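Local coordinates for putative uncharacterized protein PH0355 (Pyrococcus horikoshii, PDB 2Z0T), which is of unknown function but carries an ASCH domain of the PUA clan and probably binds RNA, at residues 21-27 with 99-105; 60-64 with 86-90; 34-38 with 50-54; 1-7 with 38-43. One frame throughout, in Å; residues are numbered along the deposited sequence.

Interaction 1: 21-27 with 99-105; sequences KIEGRLY and GVVAIEI
Ile22 places CG1 next to its own backbone N (chi1 -57°), and a second bend at chi2 lays CD1 across Glu104, 3.7 Å from Glu104 CA; CG2, the other branch, rests 3.8 Å from Ala102 CB. On the other face of the ladder Ile105 holds CG1 between its backbone N and carbonyl carbon (chi1 56°), which carries CD1 to within 4.0 Å of Glu23 CB. Tyr27 approaches Val101 at roughly a right angle, with its CD1 3.8 Å from Val101 CB. Six backbone hydrogen bonds run between the segments: Glu23 and Ile103 exchange two, Arg25 and Val101 two more, Ile105 N reaches Lys21 O, and Tyr27 N reaches Gly99 O from above the carbonyl plane. Along strand 22-26, Glu23 bends at chi2 and Arg25 grips it side-on: NE (2.7 Å) and NH2 (2.9 Å) both converge on Glu23 OE2, NE on its lone pair away from OE1, NH2 from well out of the carboxylate plane. Both groups, on buried residues, have further partners, Arg25 NH2 in Gly6 O and Glu23 OE1 in Lys20, which probably helps fix their orientation. At the other end two waters bridge Lys21 NZ and Ile105 O, one bound weakly to NZ, the other weakly to the carbonyl. This is a regular antiparallel ladder, joining edge strand 22-26 to strand 100-107 in the mixed sheet of the ASCH domain.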
loop_
_atom_site.group_PDB
_atom_site.type_symbol
_atom_site.label_atom_id
_atom_site.label_comp_id
_atom_site.label_asym_id
_atom_site.label_seq_id
_atom_site.Cartn_x
_atom_site.Cartn_y
_atom_site.Cartn_z
ATOM N N LYS A 21 -5.966 -0.022 -6.275
ATOM C CA LYS A 21 -4.902 -0.403 -7.196
ATOM C C LYS A 21 -3.513 -0.125 -6.642
ATOM O O LYS A 21 -2.508 -0.470 -7.265
ATOM C CB LYS A 21 -5.071 0.348 -8.520
ATOM C CG LYS A 21 -6.420 0.132 -9.197
ATOM C CD LYS A 21 -6.531 0.932 -10.490
ATOM C CE LYS A 21 -5.491 0.486 -11.515
ATOM N NZ LYS A 21 -5.629 -0.958 -11.859
ATOM N N ILE A 22 -3.469 0.499 -5.470
ATOM C CA ILE A 22 -2.218 0.860 -4.823
ATOM C C ILE A 22 -2.207 0.406 -3.370
ATOM O O ILE A 22 -3.214 0.525 -2.672
ATOM C CB ILE A 22 -2.027 2.399 -4.819
ATOM C CG1 ILE A 22 -2.088 2.945 -6.248
ATOM C CG2 ILE A 22 -0.710 2.764 -4.133
ATOM C CD1 ILE A 22 -0.990 2.426 -7.163
ATOM N N GLU A 23 -1.072 -0.118 -2.918
ATOM C CA GLU A 23 -0.942 -0.517 -1.525
ATOM C C GLU A 23 0.132 0.380 -0.925
ATOM O O GLU A 23 1.280 0.371 -1.371
ATOM C CB GLU A 23 -0.522 -1.980 -1.385
ATOM C CG GLU A 23 -0.149 -2.385 0.053
ATOM C CD GLU A 23 -1.281 -2.192 1.061
ATOM O OE1 GLU A 23 -2.390 -1.782 0.657
ATOM O OE2 GLU A 23 -1.061 -2.453 2.263
ATOM N N GLY A 24 -0.257 1.168 0.070
ATOM C CA GLY A 24 0.687 2.058 0.720
ATOM C C GLY A 24 1.285 1.385 1.937
ATOM O O GLY A 24 0.572 0.737 2.703
ATOM N N ARG A 25 2.593 1.542 2.110
ATOM C CA ARG A 25 3.322 0.947 3.223
ATOM C C ARG A 25 4.469 1.863 3.614
ATOM O O ARG A 25 4.797 2.806 2.893
ATOM C CB ARG A 25 3.933 -0.392 2.795
ATOM C CG ARG A 25 2.936 -1.469 2.460
ATOM C CD ARG A 25 2.534 -2.235 3.696
ATOM N NE ARG A 25 1.329 -3.011 3.442
ATOM C CZ ARG A 25 1.001 -4.120 4.090
ATOM N NH1 ARG A 25 1.795 -4.600 5.040
ATOM N NH2 ARG A 25 -0.124 -4.747 3.781
ATOM N N LEU A 26 5.077 1.588 4.763
ATOM C CA LEU A 26 6.244 2.351 5.173
ATOM C C LEU A 26 7.330 1.801 4.261
ATOM O O LEU A 26 7.369 0.596 4.002
ATOM C CB LEU A 26 6.625 2.053 6.623
ATOM C CG LEU A 26 5.882 2.799 7.728
ATOM C CD1 LEU A 26 6.312 2.257 9.083
ATOM C CD2 LEU A 26 6.182 4.288 7.622
ATOM N N TYR A 27 8.195 2.674 3.761
ATOM C CA TYR A 27 9.284 2.241 2.897
ATOM C C TYR A 27 10.380 1.756 3.843
ATOM O O TYR A 27 11.468 2.327 3.901
ATOM C CB TYR A 27 9.762 3.427 2.050
ATOM C CG TYR A 27 10.822 3.105 1.018
ATOM C CD1 TYR A 27 10.687 2.012 0.159
ATOM C CD2 TYR A 27 11.937 3.929 0.863
ATOM C CE1 TYR A 27 11.638 1.752 -0.832
ATOM C CE2 TYR A 27 12.889 3.680 -0.124
ATOM C CZ TYR A 27 12.732 2.590 -0.966
ATOM O OH TYR A 27 13.670 2.346 -1.939
ATOM N N GLY A 99 10.158 6.898 5.193
ATOM C CA GLY A 99 9.498 7.419 4.012
ATOM C C GLY A 99 8.335 6.475 3.746
ATOM O O GLY A 99 8.144 5.510 4.490
ATOM N N VAL A 100 7.575 6.728 2.685
ATOM C CA VAL A 100 6.406 5.914 2.364
ATOM C C VAL A 100 6.458 5.406 0.931
ATOM O O VAL A 100 6.880 6.125 0.027
ATOM C CB VAL A 100 5.116 6.739 2.556
ATOM C CG1 VAL A 100 3.899 5.933 2.134
ATOM C CG2 VAL A 100 4.999 7.169 4.013
ATOM N N VAL A 101 6.014 4.171 0.721
ATOM C CA VAL A 101 6.036 3.609 -0.620
ATOM C C VAL A 101 4.648 3.253 -1.142
ATOM O O VAL A 101 3.806 2.722 -0.412
ATOM C CB VAL A 101 6.948 2.354 -0.681
ATOM C CG1 VAL A 101 6.440 1.285 0.270
ATOM C CG2 VAL A 101 7.009 1.818 -2.110
ATOM N N ALA A 102 4.407 3.590 -2.406
ATOM C CA ALA A 102 3.150 3.272 -3.064
ATOM C C ALA A 102 3.471 2.091 -3.978
ATOM O O ALA A 102 4.242 2.226 -4.928
ATOM C CB ALA A 102 2.658 4.458 -3.889
ATOM N N ILE A 103 2.902 0.933 -3.676
ATOM C CA ILE A 103 3.142 -0.263 -4.478
ATOM C C ILE A 103 1.978 -0.449 -5.448
ATOM O O ILE A 103 0.855 -0.721 -5.026
ATOM C CB ILE A 103 3.256 -1.515 -3.574
ATOM C CG1 ILE A 103 4.282 -1.261 -2.464
ATOM C CG2 ILE A 103 3.651 -2.725 -4.403
ATOM C CD1 ILE A 103 4.353 -2.367 -1.436
ATOM N N GLU A 104 2.242 -0.287 -6.742
ATOM C CA GLU A 104 1.202 -0.450 -7.755
ATOM C C GLU A 104 0.987 -1.948 -7.907
ATOM O O GLU A 104 1.918 -2.678 -8.243
ATOM C CB GLU A 104 1.641 0.153 -9.090
ATOM C CG GLU A 104 0.514 0.255 -10.114
ATOM C CD GLU A 104 0.997 0.757 -11.461
ATOM O OE1 GLU A 104 1.894 1.624 -11.481
ATOM O OE2 GLU A 104 0.473 0.293 -12.501
ATOM N N ILE A 105 -0.237 -2.399 -7.660
ATOM C CA ILE A 105 -0.538 -3.826 -7.712
ATOM C C ILE A 105 -1.675 -4.245 -8.637
ATOM O O ILE A 105 -2.572 -3.458 -8.953
ATOM C CB ILE A 105 -0.850 -4.345 -6.296
ATOM C CG1 ILE A 105 -1.997 -3.530 -5.691
ATOM C CG2 ILE A 105 0.392 -4.232 -5.419
ATOM C CD1 ILE A 105 -2.436 -3.991 -4.318
HETATM O O HOH W 1 -2.802 -0.861 -10.539
HETATM O O HOH W 2 -5.812 -3.440 -10.106
#

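Interaction 2: 60-64 with 86-90; sequences FKEML and YRQFY
An aromatic cluster of Phe60, Tyr86 and Tyr90 joins the first turn of helix 60-67 to the end of helix 79-87 and the loop after it, within the helical part of this ASCH domain. Phe60 and Tyr86 form an offset stack, their ring centroids 4.2 Å apart and the planes only 9° from parallel. Phe60 CD1 lies over one face of the tyrosine, toward its rim and 3.4 Å from Tyr86 CG. The displacement also brings Tyr86 CB over the Phe60 ring, 3.7 Å from its centroid, in a CH-pi contact. Both residues turn CG beside the backbone N, Phe60 with chi1 -73° and Tyr86 with the same value, which directs the two rings toward each other from their separate backbones. Tyr90 meets Phe60 rim to rim, neither ring over the other's face, with Phe60 CZ 3.3 Å from Tyr90 CD2. A leucine in place of Tyr86 would probably leave one face of Phe60 without its stacking partner and the Met63 methyl without the phenol oxygen beside it. The loop is braced from within: Tyr86 O accepts from both Phe89 N and Tyr90 N, while Arg87 NH1 donates to Tyr90 O. Arg87 NH2 makes a separate salt bridge to Glu95. Beneath the cluster lie Leu26 and Val100 of the sheet. Leu64 CD2 lies at the edge of the Tyr86 ring, and Met63, bent at chi2 and chi3, brings CE 3.4 Å from Tyr86 OH.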
loop_
_atom_site.group_PDB
_atom_site.type_symbol
_atom_site.label_atom_id
_atom_site.label_comp_id
_atom_site.label_asym_id
_atom_site.label_seq_id
_atom_site.Cartn_x
_atom_site.Cartn_y
_atom_site.Cartn_z
ATOM N N PHE A 60 2.775 9.937 3.999
ATOM C CA PHE A 60 1.527 9.341 3.546
ATOM C C PHE A 60 0.670 10.409 2.877
ATOM O O PHE A 60 -0.028 10.137 1.906
ATOM C CB PHE A 60 0.779 8.719 4.730
ATOM C CG PHE A 60 1.407 7.447 5.233
ATOM C CD1 PHE A 60 1.442 6.312 4.426
ATOM C CD2 PHE A 60 1.987 7.390 6.496
ATOM C CE1 PHE A 60 2.051 5.136 4.868
ATOM C CE2 PHE A 60 2.601 6.221 6.948
ATOM C CZ PHE A 60 2.633 5.091 6.131
ATOM N N LYS A 61 0.730 11.627 3.403
ATOM C CA LYS A 61 -0.028 12.737 2.839
ATOM C C LYS A 61 0.354 12.947 1.370
ATOM O O LYS A 61 -0.513 12.991 0.497
ATOM C CB LYS A 61 0.247 14.014 3.641
ATOM C CG LYS A 61 -0.420 15.274 3.099
ATOM C CD LYS A 61 -0.140 16.460 4.013
ATOM C CE LYS A 61 -0.706 17.760 3.456
ATOM N NZ LYS A 61 -0.011 18.186 2.207
ATOM N N GLU A 62 1.649 13.068 1.102
ATOM C CA GLU A 62 2.125 13.274 -0.264
ATOM C C GLU A 62 1.819 12.087 -1.168
ATOM O O GLU A 62 1.447 12.263 -2.328
ATOM C CB GLU A 62 3.628 13.560 -0.264
ATOM C CG GLU A 62 3.967 14.916 0.330
ATOM C CD GLU A 62 5.441 15.239 0.246
ATOM O OE1 GLU A 62 5.982 15.259 -0.880
ATOM O OE2 GLU A 62 6.057 15.476 1.306
ATOM N N MET A 63 1.974 10.879 -0.636
ATOM C CA MET A 63 1.684 9.678 -1.407
ATOM C C MET A 63 0.213 9.681 -1.826
ATOM O O MET A 63 -0.108 9.436 -2.986
ATOM C CB MET A 63 2.003 8.428 -0.574
ATOM C CG MET A 63 1.799 7.100 -1.304
ATOM S SD MET A 63 0.112 6.462 -1.176
ATOM C CE MET A 63 0.115 5.945 0.543
ATOM N N LEU A 64 -0.681 9.979 -0.884
ATOM C CA LEU A 64 -2.108 10.004 -1.186
ATOM C C LEU A 64 -2.492 11.077 -2.203
ATOM O O LEU A 64 -3.319 10.837 -3.081
ATOM C CB LEU A 64 -2.920 10.194 0.104
ATOM C CG LEU A 64 -2.895 9.009 1.078
ATOM C CD1 LEU A 64 -3.657 9.363 2.347
ATOM C CD2 LEU A 64 -3.508 7.785 0.415
ATOM N N TYR A 86 -3.558 5.466 8.133
ATOM C CA TYR A 86 -2.187 4.985 8.255
ATOM C C TYR A 86 -1.606 5.161 9.650
ATOM O O TYR A 86 -0.789 4.351 10.090
ATOM C CB TYR A 86 -1.285 5.687 7.230
ATOM C CG TYR A 86 -1.508 5.209 5.816
ATOM C CD1 TYR A 86 -1.249 3.884 5.460
ATOM C CD2 TYR A 86 -1.999 6.070 4.838
ATOM C CE1 TYR A 86 -1.476 3.430 4.165
ATOM C CE2 TYR A 86 -2.229 5.626 3.540
ATOM C CZ TYR A 86 -1.968 4.307 3.211
ATOM O OH TYR A 86 -2.209 3.868 1.935
ATOM N N ARG A 87 -2.031 6.207 10.353
ATOM C CA ARG A 87 -1.513 6.460 11.690
ATOM C C ARG A 87 -1.879 5.344 12.663
ATOM O O ARG A 87 -1.222 5.160 13.686
ATOM C CB ARG A 87 -2.019 7.803 12.220
ATOM C CG ARG A 87 -1.198 8.325 13.393
ATOM C CD ARG A 87 0.260 8.496 12.983
ATOM N NE ARG A 87 0.413 9.551 11.987
ATOM C CZ ARG A 87 1.356 9.573 11.052
ATOM N NH1 ARG A 87 2.242 8.590 10.969
ATOM N NH2 ARG A 87 1.416 10.587 10.199
ATOM N N GLN A 88 -2.925 4.593 12.341
ATOM C CA GLN A 88 -3.339 3.492 13.198
ATOM C C GLN A 88 -2.326 2.357 13.083
ATOM O O GLN A 88 -2.185 1.541 13.995
ATOM C CB GLN A 88 -4.728 2.997 12.788
ATOM C CG GLN A 88 -5.781 4.094 12.752
ATOM C CD GLN A 88 -5.807 4.917 14.028
ATOM O OE1 GLN A 88 -6.004 4.382 15.123
ATOM N NE2 GLN A 88 -5.607 6.225 13.895
ATOM N N PHE A 89 -1.614 2.324 11.960
ATOM C CA PHE A 89 -0.612 1.292 11.703
ATOM C C PHE A 89 0.819 1.777 11.900
ATOM O O PHE A 89 1.661 1.053 12.432
ATOM C CB PHE A 89 -0.706 0.791 10.256
ATOM C CG PHE A 89 -2.038 0.220 9.882
ATOM C CD1 PHE A 89 -2.509 -0.943 10.482
ATOM C CD2 PHE A 89 -2.807 0.822 8.891
ATOM C CE1 PHE A 89 -3.726 -1.499 10.098
ATOM C CE2 PHE A 89 -4.023 0.276 8.499
ATOM C CZ PHE A 89 -4.484 -0.888 9.103
ATOM N N TYR A 90 1.089 3.002 11.458
ATOM C CA TYR A 90 2.438 3.549 11.511
ATOM C C TYR A 90 2.568 4.892 12.213
ATOM O O TYR A 90 1.857 5.843 11.891
ATOM C CB TYR A 90 2.963 3.688 10.080
ATOM C CG TYR A 90 2.606 2.516 9.190
ATOM C CD1 TYR A 90 3.155 1.256 9.414
ATOM C CD2 TYR A 90 1.707 2.665 8.132
ATOM C CE1 TYR A 90 2.821 0.170 8.609
ATOM C CE2 TYR A 90 1.365 1.581 7.318
ATOM C CZ TYR A 90 1.925 0.338 7.566
ATOM O OH TYR A 90 1.575 -0.745 6.790
#

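Interaction 3: 34-38 with 50-54; sequences IKPGD and KVKGI
Lys50 curls back over the turn formed by Lys35 to Asp38. Its CB leaves strand 47-57 beside the turn, and CG stands opposite the backbone N (chi1 167°); two successive bends, at chi2 and chi3, then fold the chain toward the other segment. CD passes 3.5 Å from Asp38 O, CE lies 4.0 Å from Gly37 O, and NZ ends in a 3.0 Å hydrogen bond to Gly37 O, arriving from above the carbonyl plane. Water 3 closes the same link a second way, donating to Gly37 O and accepting from Lys50 NZ. A methionine here would probably leave Gly37 O without its ammonium donor and the bridging water without one of its two partners. The type II turn itself is closed by Asp38 N bonding to Lys35 O, and Gly37 takes the positive phi of its third position. Val51 fixes the turn to the strand through two backbone bonds: Gly37 N to Val51 O, and Val51 N to Asp38 O at 2.9 Å. Val51 CG2 packs 4.0 Å from Ile34 CG2, while Pro36 CD rides 4.1 Å from Ile54 CG1. Asp38 OD2 takes Lys35 N from above the carboxylate plane and also accepts from Trp3. Lys52 and Gly53 form a classic beta bulge opposite Glu104. The turn thus leads into strand 39-42 alongside strand 47-57, whose other flank pairs with strand 100-107, while Ile34 reaches over to Trp3 and Met5 of strand 2-5.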
loop_
_atom_site.group_PDB
_atom_site.type_symbol
_atom_site.label_atom_id
_atom_site.label_comp_id
_atom_site.label_asym_id
_atom_site.label_seq_id
_atom_site.Cartn_x
_atom_site.Cartn_y
_atom_site.Cartn_z
ATOM N N ILE A 34 11.614 -4.739 -2.719
ATOM C CA ILE A 34 10.568 -5.067 -3.683
ATOM C C ILE A 34 10.738 -4.291 -4.984
ATOM O O ILE A 34 11.068 -3.107 -4.974
ATOM C CB ILE A 34 9.177 -4.750 -3.095
ATOM C CG1 ILE A 34 8.985 -5.522 -1.787
ATOM C CG2 ILE A 34 8.087 -5.095 -4.108
ATOM C CD1 ILE A 34 7.642 -5.258 -1.113
ATOM N N LYS A 35 10.515 -4.964 -6.108
ATOM C CA LYS A 35 10.636 -4.313 -7.405
ATOM C C LYS A 35 9.564 -4.833 -8.354
ATOM O O LYS A 35 9.024 -5.921 -8.149
ATOM C CB LYS A 35 12.025 -4.569 -7.999
ATOM C CG LYS A 35 12.344 -6.037 -8.273
ATOM C CD LYS A 35 13.772 -6.191 -8.779
ATOM C CE LYS A 35 14.116 -7.644 -9.051
ATOM N NZ LYS A 35 13.985 -8.476 -7.824
ATOM N N PRO A 36 9.225 -4.051 -9.394
ATOM C CA PRO A 36 8.208 -4.492 -10.348
ATOM C C PRO A 36 8.583 -5.877 -10.869
ATOM O O PRO A 36 9.751 -6.141 -11.163
ATOM C CB PRO A 36 8.264 -3.414 -11.431
ATOM C CG PRO A 36 8.584 -2.188 -10.643
ATOM C CD PRO A 36 9.682 -2.685 -9.711
ATOM N N GLY A 37 7.597 -6.761 -10.963
ATOM C CA GLY A 37 7.861 -8.114 -11.421
ATOM C C GLY A 37 7.730 -9.091 -10.265
ATOM O O GLY A 37 7.508 -10.285 -10.469
ATOM N N ASP A 38 7.879 -8.583 -9.044
ATOM C CA ASP A 38 7.758 -9.415 -7.848
ATOM C C ASP A 38 6.295 -9.726 -7.579
ATOM O O ASP A 38 5.401 -9.116 -8.158
ATOM C CB ASP A 38 8.323 -8.700 -6.616
ATOM C CG ASP A 38 9.828 -8.601 -6.628
ATOM O OD1 ASP A 38 10.468 -9.226 -7.500
ATOM O OD2 ASP A 38 10.374 -7.896 -5.749
ATOM N N LYS A 50 0.529 -8.993 -8.381
ATOM C CA LYS A 50 1.768 -8.760 -9.110
ATOM C C LYS A 50 2.140 -7.303 -8.861
ATOM O O LYS A 50 1.264 -6.438 -8.845
ATOM C CB LYS A 50 1.556 -8.982 -10.610
ATOM C CG LYS A 50 2.698 -8.473 -11.483
ATOM C CD LYS A 50 3.984 -9.281 -11.313
ATOM C CE LYS A 50 3.879 -10.636 -11.998
ATOM N NZ LYS A 50 5.193 -11.338 -12.037
ATOM N N VAL A 51 3.425 -7.039 -8.639
ATOM C CA VAL A 51 3.898 -5.672 -8.414
ATOM C C VAL A 51 4.176 -5.059 -9.780
ATOM O O VAL A 51 5.020 -5.558 -10.530
ATOM C CB VAL A 51 5.198 -5.651 -7.583
ATOM C CG1 VAL A 51 5.707 -4.211 -7.439
ATOM C CG2 VAL A 51 4.948 -6.257 -6.210
ATOM N N LYS A 52 3.459 -3.985 -10.100
ATOM C CA LYS A 52 3.609 -3.316 -11.388
ATOM C C LYS A 52 4.423 -2.030 -11.308
ATOM O O LYS A 52 4.944 -1.563 -12.321
ATOM C CB LYS A 52 2.231 -2.997 -11.976
ATOM C CG LYS A 52 1.247 -4.164 -11.962
ATOM C CD LYS A 52 1.731 -5.346 -12.776
ATOM C CE LYS A 52 1.791 -5.027 -14.256
ATOM N NZ LYS A 52 2.136 -6.237 -15.062
ATOM N N GLY A 53 4.528 -1.456 -10.110
ATOM C CA GLY A 53 5.278 -0.221 -9.954
ATOM C C GLY A 53 5.611 0.103 -8.511
ATOM O O GLY A 53 4.939 -0.370 -7.592
ATOM N N ILE A 54 6.653 0.908 -8.322
ATOM C CA ILE A 54 7.106 1.322 -6.995
ATOM C C ILE A 54 7.414 2.819 -7.016
ATOM O O ILE A 54 8.273 3.269 -7.778
ATOM C CB ILE A 54 8.399 0.557 -6.570
ATOM C CG1 ILE A 54 8.102 -0.934 -6.371
ATOM C CG2 ILE A 54 8.980 1.168 -5.297
ATOM C CD1 ILE A 54 7.243 -1.241 -5.158
HETATM O O HOH W 3 7.585 -11.128 -13.185
#

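Interaction 4: 1-7 with 38-43; sequences MKWEMGL and DIIIFE
Trp3 and Asp38 meet through an almost straight hydrogen bond: NE1 points in the indole plane at Asp38 OD2, 2.9 Å away and 178° at the hydrogen, although it comes in from above the carboxylate plane. The other oxygen, Asp38 OD1, takes the chain's amino terminus, Met1 N, in a 3.1 Å salt bridge, so each oxygen is matched with a donor from segment 1-7. Between the backbones, Ile39 N donates to Met1 O, Trp3 N to Ile39 O, Ile41 N to Trp3 O, Met5 N to Ile41 O and Glu43 N to Met5 O. Beyond the last of these the partner is a side chain: Glu43, bent at chi2 (60°), brings OE1 2.9 Å from Leu7 N, which meets it nearly end-on to the C-O bond. On the buried face Phe42 is held between Leu7 CD2, 3.9 Å from the ring centroid over one face, and Ile40 CG2 over the opposite one. Met5 CG touches Phe42 CE1 at 3.6 Å, and its sulfur makes an oblique Met-aromatic contact. Strands 2-5 and 39-42 thus form the parallel pair at the edge of the otherwise antiparallel mixed sheet of this ASCH domain, of the PUA clan.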
loop_
_atom_site.group_PDB
_atom_site.type_symbol
_atom_site.label_atom_id
_atom_site.label_comp_id
_atom_site.label_asym_id
_atom_site.label_seq_id
_atom_site.Cartn_x
_atom_site.Cartn_y
_atom_site.Cartn_z
ATOM N N MET A 1 10.853 -12.284 -7.121
ATOM C CA MET A 1 10.734 -12.626 -5.674
ATOM C C MET A 1 9.274 -12.605 -5.233
ATOM O O MET A 1 8.451 -11.905 -5.822
ATOM C CB MET A 1 11.522 -11.624 -4.829
ATOM C CG MET A 1 13.014 -11.578 -5.115
ATOM S SD MET A 1 13.848 -13.112 -4.679
ATOM C CE MET A 1 13.931 -12.958 -2.895
ATOM N N LYS A 2 8.958 -13.385 -4.202
ATOM C CA LYS A 2 7.603 -13.438 -3.657
ATOM C C LYS A 2 7.679 -12.956 -2.215
ATOM O O LYS A 2 8.446 -13.495 -1.412
ATOM C CB LYS A 2 7.052 -14.865 -3.690
ATOM C CG LYS A 2 6.863 -15.429 -5.083
ATOM C CD LYS A 2 6.334 -16.855 -5.030
ATOM C CE LYS A 2 6.159 -17.431 -6.425
ATOM N NZ LYS A 2 5.701 -18.848 -6.385
ATOM N N TRP A 3 6.888 -11.944 -1.888
ATOM C CA TRP A 3 6.892 -11.385 -0.542
ATOM C C TRP A 3 5.579 -11.632 0.180
ATOM O O TRP A 3 4.517 -11.634 -0.432
ATOM C CB TRP A 3 7.153 -9.885 -0.601
ATOM C CG TRP A 3 8.331 -9.537 -1.440
ATOM C CD1 TRP A 3 8.316 -9.028 -2.705
ATOM C CD2 TRP A 3 9.707 -9.710 -1.090
ATOM N NE1 TRP A 3 9.602 -8.872 -3.168
ATOM C CE2 TRP A 3 10.475 -9.284 -2.196
ATOM C CE3 TRP A 3 10.368 -10.186 0.052
ATOM C CZ2 TRP A 3 11.874 -9.319 -2.195
ATOM C CZ3 TRP A 3 11.759 -10.222 0.053
ATOM C CH2 TRP A 3 12.496 -9.789 -1.065
ATOM N N GLU A 4 5.661 -11.831 1.488
ATOM C CA GLU A 4 4.472 -12.064 2.295
ATOM C C GLU A 4 4.238 -10.899 3.240
ATOM O O GLU A 4 5.171 -10.409 3.871
ATOM C CB GLU A 4 4.627 -13.332 3.134
ATOM C CG GLU A 4 4.756 -14.614 2.351
ATOM C CD GLU A 4 4.971 -15.808 3.262
ATOM O OE1 GLU A 4 4.135 -16.019 4.166
ATOM O OE2 GLU A 4 5.972 -16.530 3.075
ATOM N N MET A 5 2.995 -10.446 3.327
ATOM C CA MET A 5 2.656 -9.378 4.248
ATOM C C MET A 5 1.170 -9.397 4.567
ATOM O O MET A 5 0.351 -9.881 3.781
ATOM C CB MET A 5 3.116 -8.000 3.722
ATOM C CG MET A 5 2.665 -7.586 2.335
ATOM S SD MET A 5 3.465 -6.007 1.820
ATOM C CE MET A 5 4.890 -6.598 0.939
ATOM N N GLY A 6 0.834 -8.906 5.753
ATOM C CA GLY A 6 -0.551 -8.890 6.176
ATOM C C GLY A 6 -1.356 -7.813 5.485
ATOM O O GLY A 6 -0.806 -6.834 4.979
ATOM N N LEU A 7 -2.667 -8.002 5.455
ATOM C CA LEU A 7 -3.567 -7.039 4.840
ATOM C C LEU A 7 -4.954 -7.191 5.445
ATOM O O LEU A 7 -5.482 -8.301 5.529
ATOM C CB LEU A 7 -3.637 -7.262 3.330
ATOM C CG LEU A 7 -4.442 -6.217 2.554
ATOM C CD1 LEU A 7 -3.723 -4.867 2.614
ATOM C CD2 LEU A 7 -4.610 -6.667 1.108
ATOM N N ASP A 38 7.879 -8.583 -9.044
ATOM C CA ASP A 38 7.758 -9.415 -7.848
ATOM C C ASP A 38 6.295 -9.726 -7.579
ATOM O O ASP A 38 5.401 -9.116 -8.158
ATOM C CB ASP A 38 8.323 -8.700 -6.616
ATOM C CG ASP A 38 9.828 -8.601 -6.628
ATOM O OD1 ASP A 38 10.468 -9.226 -7.500
ATOM O OD2 ASP A 38 10.374 -7.896 -5.749
ATOM N N ILE A 39 6.068 -10.671 -6.676
ATOM C CA ILE A 39 4.727 -11.073 -6.290
ATOM C C ILE A 39 4.542 -10.860 -4.792
ATOM O O ILE A 39 5.468 -11.077 -4.008
ATOM C CB ILE A 39 4.481 -12.573 -6.592
ATOM C CG1 ILE A 39 4.542 -12.819 -8.100
ATOM C CG2 ILE A 39 3.140 -13.014 -6.012
ATOM C CD1 ILE A 39 3.548 -11.997 -8.895
ATOM N N ILE A 40 3.352 -10.421 -4.397
ATOM C CA ILE A 40 3.065 -10.240 -2.981
ATOM C C ILE A 40 1.919 -11.159 -2.579
ATOM O O ILE A 40 0.873 -11.185 -3.226
ATOM C CB ILE A 40 2.685 -8.781 -2.638
ATOM C CG1 ILE A 40 3.893 -7.864 -2.852
ATOM C CG2 ILE A 40 2.225 -8.692 -1.180
ATOM C CD1 ILE A 40 3.591 -6.393 -2.630
ATOM N N ILE A 41 2.141 -11.937 -1.524
ATOM C CA ILE A 41 1.124 -12.844 -1.004
ATOM C C ILE A 41 0.559 -12.154 0.231
ATOM O O ILE A 41 1.262 -11.986 1.230
ATOM C CB ILE A 41 1.734 -14.202 -0.586
ATOM C CG1 ILE A 41 2.484 -14.827 -1.763
ATOM C CG2 ILE A 41 0.633 -15.140 -0.099
ATOM C CD1 ILE A 41 1.619 -15.101 -2.976
ATOM N N PHE A 42 -0.702 -11.744 0.154
ATOM C CA PHE A 42 -1.352 -11.043 1.260
ATOM C C PHE A 42 -2.133 -11.940 2.215
ATOM O O PHE A 42 -2.806 -12.879 1.798
ATOM C CB PHE A 42 -2.328 -9.982 0.727
ATOM C CG PHE A 42 -1.672 -8.736 0.205
ATOM C CD1 PHE A 42 -0.875 -7.950 1.032
ATOM C CD2 PHE A 42 -1.901 -8.314 -1.104
ATOM C CE1 PHE A 42 -0.316 -6.758 0.563
ATOM C CE2 PHE A 42 -1.346 -7.122 -1.582
ATOM C CZ PHE A 42 -0.556 -6.345 -0.744
ATOM N N GLU A 43 -2.025 -11.622 3.501
ATOM C CA GLU A 43 -2.743 -12.312 4.568
ATOM C C GLU A 43 -2.823 -13.831 4.444
ATOM O O GLU A 43 -3.913 -14.399 4.339
ATOM C CB GLU A 43 -4.153 -11.722 4.664
ATOM C CG GLU A 43 -4.868 -11.950 5.984
ATOM C CD GLU A 43 -4.128 -11.360 7.171
ATOM O OE1 GLU A 43 -3.396 -10.360 6.993
ATOM O OE2 GLU A 43 -4.293 -11.889 8.292
#

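Interactions 1, 3 and 4 all belong to one five-stranded mixed sheet, while interaction 2 packs helices against it. Strand 100-107 ties interaction 1 to interaction 3 through Glu104, whose backbone O lies 2.7 Å from Lys52 N. Interactions 3 and 4 share Asp38, and Ile34 CG1 packs 3.7 Å from Trp3 NE1. Arg25 spans from interaction 1 to interaction 4, its NH2 packing 3.8 Å from Phe42 CE1. The aromatic cluster touches only the first ladder, Val100 CG1 lying 3.4 Å from Phe60 CD1. The centres of interactions 2 and 3 are about 20 Å apart, as are the centres of interactions 2 and 4, on opposite sides of the chain's centre.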